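Local coordinates for protein YHDH (Escherichia coli, PDB 1O89) that probably catalyses the NADPH-dependent reduction of acrylyl-CoA to propanoyl-CoA, working as a homodimer of the zinc-containing alcohol dehydrogenase family, at residues A[56-69]-A[328-342]. Sequence-based numbering, arbitrary orientation.
Sequences HWSSLNYKDALAIT and AEAIINNQIQGRTLV
Ser-58 and Val-342 form an antiparallel hydrogen-bonded pair, with Ser-58 N to Val-342 O at 2.9 Å and Val-342 N to Ser-58 O at 3.1 Å. A single hydrogen bond, Leu-60 N to Thr-340 O at 3.1 Å, continues the pairing just beyond strand 51-59. At the non-hydrogen-bonded pair the CA atoms of Ser-59 and Leu-341 are 4.3 Å apart, where a small side chain probably suits.

Apolar contacts join strand to helix at Leu-60. Its CB meets Ile-331 CD1 at 3.8 Å, CD1 lies over the Ala-328 backbone, and CD2 touches Val-342 CG2. Cut back to an alanine, this residue would probably leave the Ala-328 backbone and Val-342 CG2 without their covering methyls. Trp-57 CE3 approaches Leu-341 CB obliquely, at 4.1 Å.

Between the helices, two small residues meet, Ala-65 CA and Ala-328 CA 4.5 Å apart; Ala-328 CB also touches Ile-68 CG2. Ile-332 is a knob among Tyr-62, Ala-65, Leu-66 and Thr-69. With CG anti to the backbone N (chi1 -167°), Tyr-62 brings CE1 to 4.0 Å from Ile-332 CD1.

Tyr-62 and Asn-334 both bind NADP(+), so this packing adjoins the cofactor site. Beyond it, strand 317-319 flanks strand 340-343 in parallel, Met-143 of helix 139-161 touches Trp-57 and Ser-59, and strand 23-28 packs on Ile-68.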
# COMPACT_ATOMS: atom_id res chain seq x y z
N HIS A 56 27.81 -15.45 20.19
CA HIS A 56 27.74 -16.86 20.51
C HIS A 56 27.19 -17.63 19.31
O HIS A 56 27.65 -18.72 19.01
CB HIS A 56 26.85 -17.07 21.74
CG HIS A 56 27.40 -16.48 23.00
ND1 HIS A 56 28.74 -16.52 23.33
CD2 HIS A 56 26.78 -15.87 24.03
CE1 HIS A 56 28.92 -15.95 24.51
NE2 HIS A 56 27.74 -15.54 24.96
N TRP A 57 26.18 -17.05 18.66
CA TRP A 57 25.55 -17.63 17.46
C TRP A 57 25.34 -16.58 16.38
O TRP A 57 24.95 -15.44 16.67
CB TRP A 57 24.17 -18.24 17.80
CG TRP A 57 24.21 -19.46 18.68
CD1 TRP A 57 24.01 -19.50 20.03
CD2 TRP A 57 24.45 -20.82 18.28
NE1 TRP A 57 24.13 -20.78 20.50
CE2 TRP A 57 24.38 -21.62 19.45
CE3 TRP A 57 24.71 -21.45 17.05
CZ2 TRP A 57 24.58 -23.01 19.43
CZ3 TRP A 57 24.90 -22.84 17.03
CH2 TRP A 57 24.84 -23.60 18.22
N SER A 58 25.59 -16.97 15.14
CA SER A 58 25.17 -16.20 13.97
C SER A 58 24.51 -17.19 13.00
O SER A 58 24.01 -18.25 13.45
CB SER A 58 26.38 -15.49 13.35
OG SER A 58 26.03 -14.59 12.30
N SER A 59 24.52 -16.87 11.71
CA SER A 59 23.82 -17.62 10.65
C SER A 59 24.47 -17.41 9.29
O SER A 59 25.23 -16.46 9.09
CB SER A 59 22.38 -17.11 10.42
OG SER A 59 21.76 -16.72 11.62
N LEU A 60 24.08 -18.26 8.35
CA LEU A 60 24.32 -18.03 6.94
C LEU A 60 22.97 -17.81 6.26
O LEU A 60 22.40 -18.73 5.69
CB LEU A 60 25.03 -19.23 6.31
CG LEU A 60 26.51 -19.48 6.58
CD1 LEU A 60 27.11 -20.26 5.43
CD2 LEU A 60 27.31 -18.18 6.81
N ASN A 61 22.46 -16.57 6.31
CA ASN A 61 21.33 -16.18 5.44
C ASN A 61 21.75 -16.20 3.99
O ASN A 61 22.94 -16.29 3.69
CB ASN A 61 20.79 -14.79 5.79
CG ASN A 61 19.87 -14.81 6.98
OD1 ASN A 61 18.69 -15.16 6.85
ND2 ASN A 61 20.38 -14.43 8.15
N TYR A 62 20.78 -16.11 3.08
CA TYR A 62 21.09 -16.13 1.66
C TYR A 62 22.01 -14.95 1.31
O TYR A 62 22.96 -15.12 0.54
CB TYR A 62 19.81 -16.12 0.80
CG TYR A 62 20.04 -16.44 -0.65
CD1 TYR A 62 20.67 -17.63 -1.04
CD2 TYR A 62 19.62 -15.57 -1.66
CE1 TYR A 62 20.88 -17.94 -2.38
CE2 TYR A 62 19.83 -15.87 -3.02
CZ TYR A 62 20.46 -17.06 -3.36
OH TYR A 62 20.68 -17.37 -4.68
N LYS A 63 21.76 -13.79 1.90
CA LYS A 63 22.61 -12.60 1.69
C LYS A 63 24.08 -12.90 2.03
O LYS A 63 24.97 -12.52 1.28
CB LYS A 63 22.12 -11.41 2.53
CG LYS A 63 20.78 -10.80 2.08
CD LYS A 63 20.79 -9.25 2.11
CE LYS A 63 20.33 -8.69 3.48
NZ LYS A 63 20.07 -7.20 3.46
N ASP A 64 24.29 -13.57 3.17
CA ASP A 64 25.63 -13.96 3.64
C ASP A 64 26.30 -14.98 2.72
O ASP A 64 27.53 -14.98 2.58
CB ASP A 64 25.58 -14.56 5.05
CG ASP A 64 24.92 -13.65 6.05
OD1 ASP A 64 25.33 -12.48 6.14
OD2 ASP A 64 23.99 -14.00 6.82
N ALA A 65 25.50 -15.88 2.14
CA ALA A 65 25.98 -16.91 1.24
C ALA A 65 26.49 -16.32 -0.08
O ALA A 65 27.49 -16.77 -0.64
CB ALA A 65 24.88 -17.93 0.97
N LEU A 66 25.79 -15.31 -0.58
CA LEU A 66 26.20 -14.59 -1.79
C LEU A 66 27.50 -13.84 -1.53
O LEU A 66 28.45 -13.92 -2.33
CB LEU A 66 25.11 -13.60 -2.23
CG LEU A 66 23.76 -14.21 -2.66
CD1 LEU A 66 22.63 -13.20 -2.49
CD2 LEU A 66 23.79 -14.71 -4.10
N ALA A 67 27.53 -13.15 -0.39
CA ALA A 67 28.69 -12.37 0.06
C ALA A 67 29.96 -13.21 0.15
O ALA A 67 31.02 -12.82 -0.33
CB ALA A 67 28.39 -11.77 1.42
N ILE A 68 29.85 -14.38 0.77
CA ILE A 68 31.00 -15.23 1.04
C ILE A 68 31.55 -15.83 -0.25
O ILE A 68 32.77 -15.88 -0.44
CB ILE A 68 30.63 -16.33 2.07
CG1 ILE A 68 30.48 -15.70 3.47
CG2 ILE A 68 31.69 -17.44 2.09
CD1 ILE A 68 29.68 -16.53 4.47
N THR A 69 30.66 -16.25 -1.14
CA THR A 69 31.05 -16.92 -2.39
C THR A 69 31.59 -15.95 -3.46
O THR A 69 32.20 -16.38 -4.44
CB THR A 69 29.86 -17.70 -2.99
OG1 THR A 69 28.71 -16.85 -3.10
CG2 THR A 69 29.43 -18.83 -2.06
N ALA A 328 28.57 -22.05 2.33
CA ALA A 328 28.03 -20.94 1.56
C ALA A 328 27.84 -21.39 0.11
O ALA A 328 26.84 -21.04 -0.52
CB ALA A 328 28.93 -19.71 1.63
N GLU A 329 28.79 -22.17 -0.39
CA GLU A 329 28.73 -22.71 -1.75
C GLU A 329 27.55 -23.66 -1.91
O GLU A 329 26.95 -23.72 -2.97
CB GLU A 329 30.02 -23.45 -2.11
CG GLU A 329 31.30 -22.64 -2.01
CD GLU A 329 32.24 -22.87 -3.18
OE1 GLU A 329 32.32 -24.02 -3.68
OE2 GLU A 329 32.92 -21.90 -3.59
N ALA A 330 27.26 -24.41 -0.85
CA ALA A 330 26.16 -25.37 -0.85
C ALA A 330 24.80 -24.66 -0.86
O ALA A 330 23.88 -25.09 -1.56
CB ALA A 330 26.27 -26.30 0.35
N ILE A 331 24.67 -23.57 -0.10
CA ILE A 331 23.42 -22.81 -0.02
C ILE A 331 23.11 -22.10 -1.35
O ILE A 331 21.94 -21.87 -1.67
CB ILE A 331 23.48 -21.77 1.14
CG1 ILE A 331 23.51 -22.48 2.49
CG2 ILE A 331 22.27 -20.82 1.08
CD1 ILE A 331 23.71 -21.56 3.67
N ILE A 332 24.15 -21.77 -2.12
CA ILE A 332 23.99 -21.03 -3.37
C ILE A 332 23.45 -21.94 -4.47
O ILE A 332 22.48 -21.58 -5.14
CB ILE A 332 25.34 -20.31 -3.78
CG1 ILE A 332 25.14 -18.79 -3.84
CG2 ILE A 332 25.89 -20.78 -5.13
CD1 ILE A 332 24.90 -18.15 -2.50
N ASN A 333 24.05 -23.12 -4.64
CA ASN A 333 23.55 -24.10 -5.62
C ASN A 333 22.34 -24.89 -5.09
O ASN A 333 21.81 -25.76 -5.78
CB ASN A 333 24.66 -25.05 -6.10
CG ASN A 333 25.47 -25.66 -4.96
OD1 ASN A 333 26.70 -25.73 -5.03
ND2 ASN A 333 24.79 -26.10 -3.90
N ASN A 334 21.93 -24.58 -3.86
CA ASN A 334 20.81 -25.24 -3.19
C ASN A 334 21.07 -26.73 -2.92
O ASN A 334 20.62 -27.60 -3.66
CB ASN A 334 19.49 -25.02 -3.94
CG ASN A 334 18.35 -24.58 -3.02
OD1 ASN A 334 18.30 -24.96 -1.85
ND2 ASN A 334 17.43 -23.80 -3.56
N GLN A 335 21.83 -26.99 -1.86
CA GLN A 335 22.13 -28.34 -1.39
C GLN A 335 21.71 -28.52 0.07
O GLN A 335 21.82 -29.61 0.61
CB GLN A 335 23.63 -28.64 -1.54
CG GLN A 335 23.96 -30.05 -2.05
CD GLN A 335 24.05 -31.12 -0.95
OE1 GLN A 335 23.78 -32.30 -1.21
NE2 GLN A 335 24.45 -30.73 0.26
N ILE A 336 21.23 -27.45 0.70
CA ILE A 336 20.94 -27.47 2.13
C ILE A 336 19.45 -27.29 2.36
O ILE A 336 18.80 -26.45 1.70
CB ILE A 336 21.75 -26.37 2.88
CG1 ILE A 336 23.26 -26.55 2.65
CG2 ILE A 336 21.44 -26.39 4.39
CD1 ILE A 336 23.79 -27.95 2.96
N GLN A 337 18.93 -28.09 3.29
CA GLN A 337 17.56 -27.96 3.76
C GLN A 337 17.57 -27.32 5.14
O GLN A 337 18.32 -27.74 6.02
CB GLN A 337 16.89 -29.34 3.83
CG GLN A 337 15.60 -29.44 3.04
CD GLN A 337 15.14 -30.87 2.91
OE1 GLN A 337 14.81 -31.52 3.91
NE2 GLN A 337 15.12 -31.38 1.69
N GLY A 338 16.74 -26.29 5.33
CA GLY A 338 16.65 -25.60 6.61
C GLY A 338 17.83 -24.69 6.92
O GLY A 338 18.59 -24.29 6.05
N ARG A 339 17.98 -24.39 8.21
CA ARG A 339 18.89 -23.35 8.68
C ARG A 339 20.32 -23.83 8.77
O ARG A 339 20.58 -24.95 9.24
CB ARG A 339 18.47 -22.88 10.06
CG ARG A 339 17.32 -21.93 10.08
CD ARG A 339 16.09 -22.43 9.39
NE ARG A 339 14.91 -21.65 9.74
CZ ARG A 339 13.75 -21.72 9.11
NH1 ARG A 339 13.58 -22.53 8.07
NH2 ARG A 339 12.74 -20.97 9.52
N THR A 340 21.25 -22.98 8.33
CA THR A 340 22.66 -23.14 8.67
C THR A 340 22.98 -22.11 9.75
O THR A 340 22.89 -20.91 9.50
CB THR A 340 23.56 -22.92 7.44
OG1 THR A 340 23.38 -23.97 6.49
CG2 THR A 340 25.03 -23.05 7.82
N LEU A 341 23.32 -22.58 10.95
CA LEU A 341 23.71 -21.71 12.06
C LEU A 341 25.21 -21.75 12.23
O LEU A 341 25.83 -22.80 12.06
CB LEU A 341 23.06 -22.19 13.35
CG LEU A 341 21.53 -22.26 13.40
CD1 LEU A 341 21.12 -22.89 14.72
CD2 LEU A 341 20.93 -20.90 13.26
N VAL A 342 25.79 -20.62 12.60
CA VAL A 342 27.22 -20.57 12.90
C VAL A 342 27.47 -20.45 14.40
O VAL A 342 27.10 -19.46 15.02
CB VAL A 342 27.89 -19.43 12.16
CG1 VAL A 342 29.39 -19.38 12.49
CG2 VAL A 342 27.68 -19.59 10.67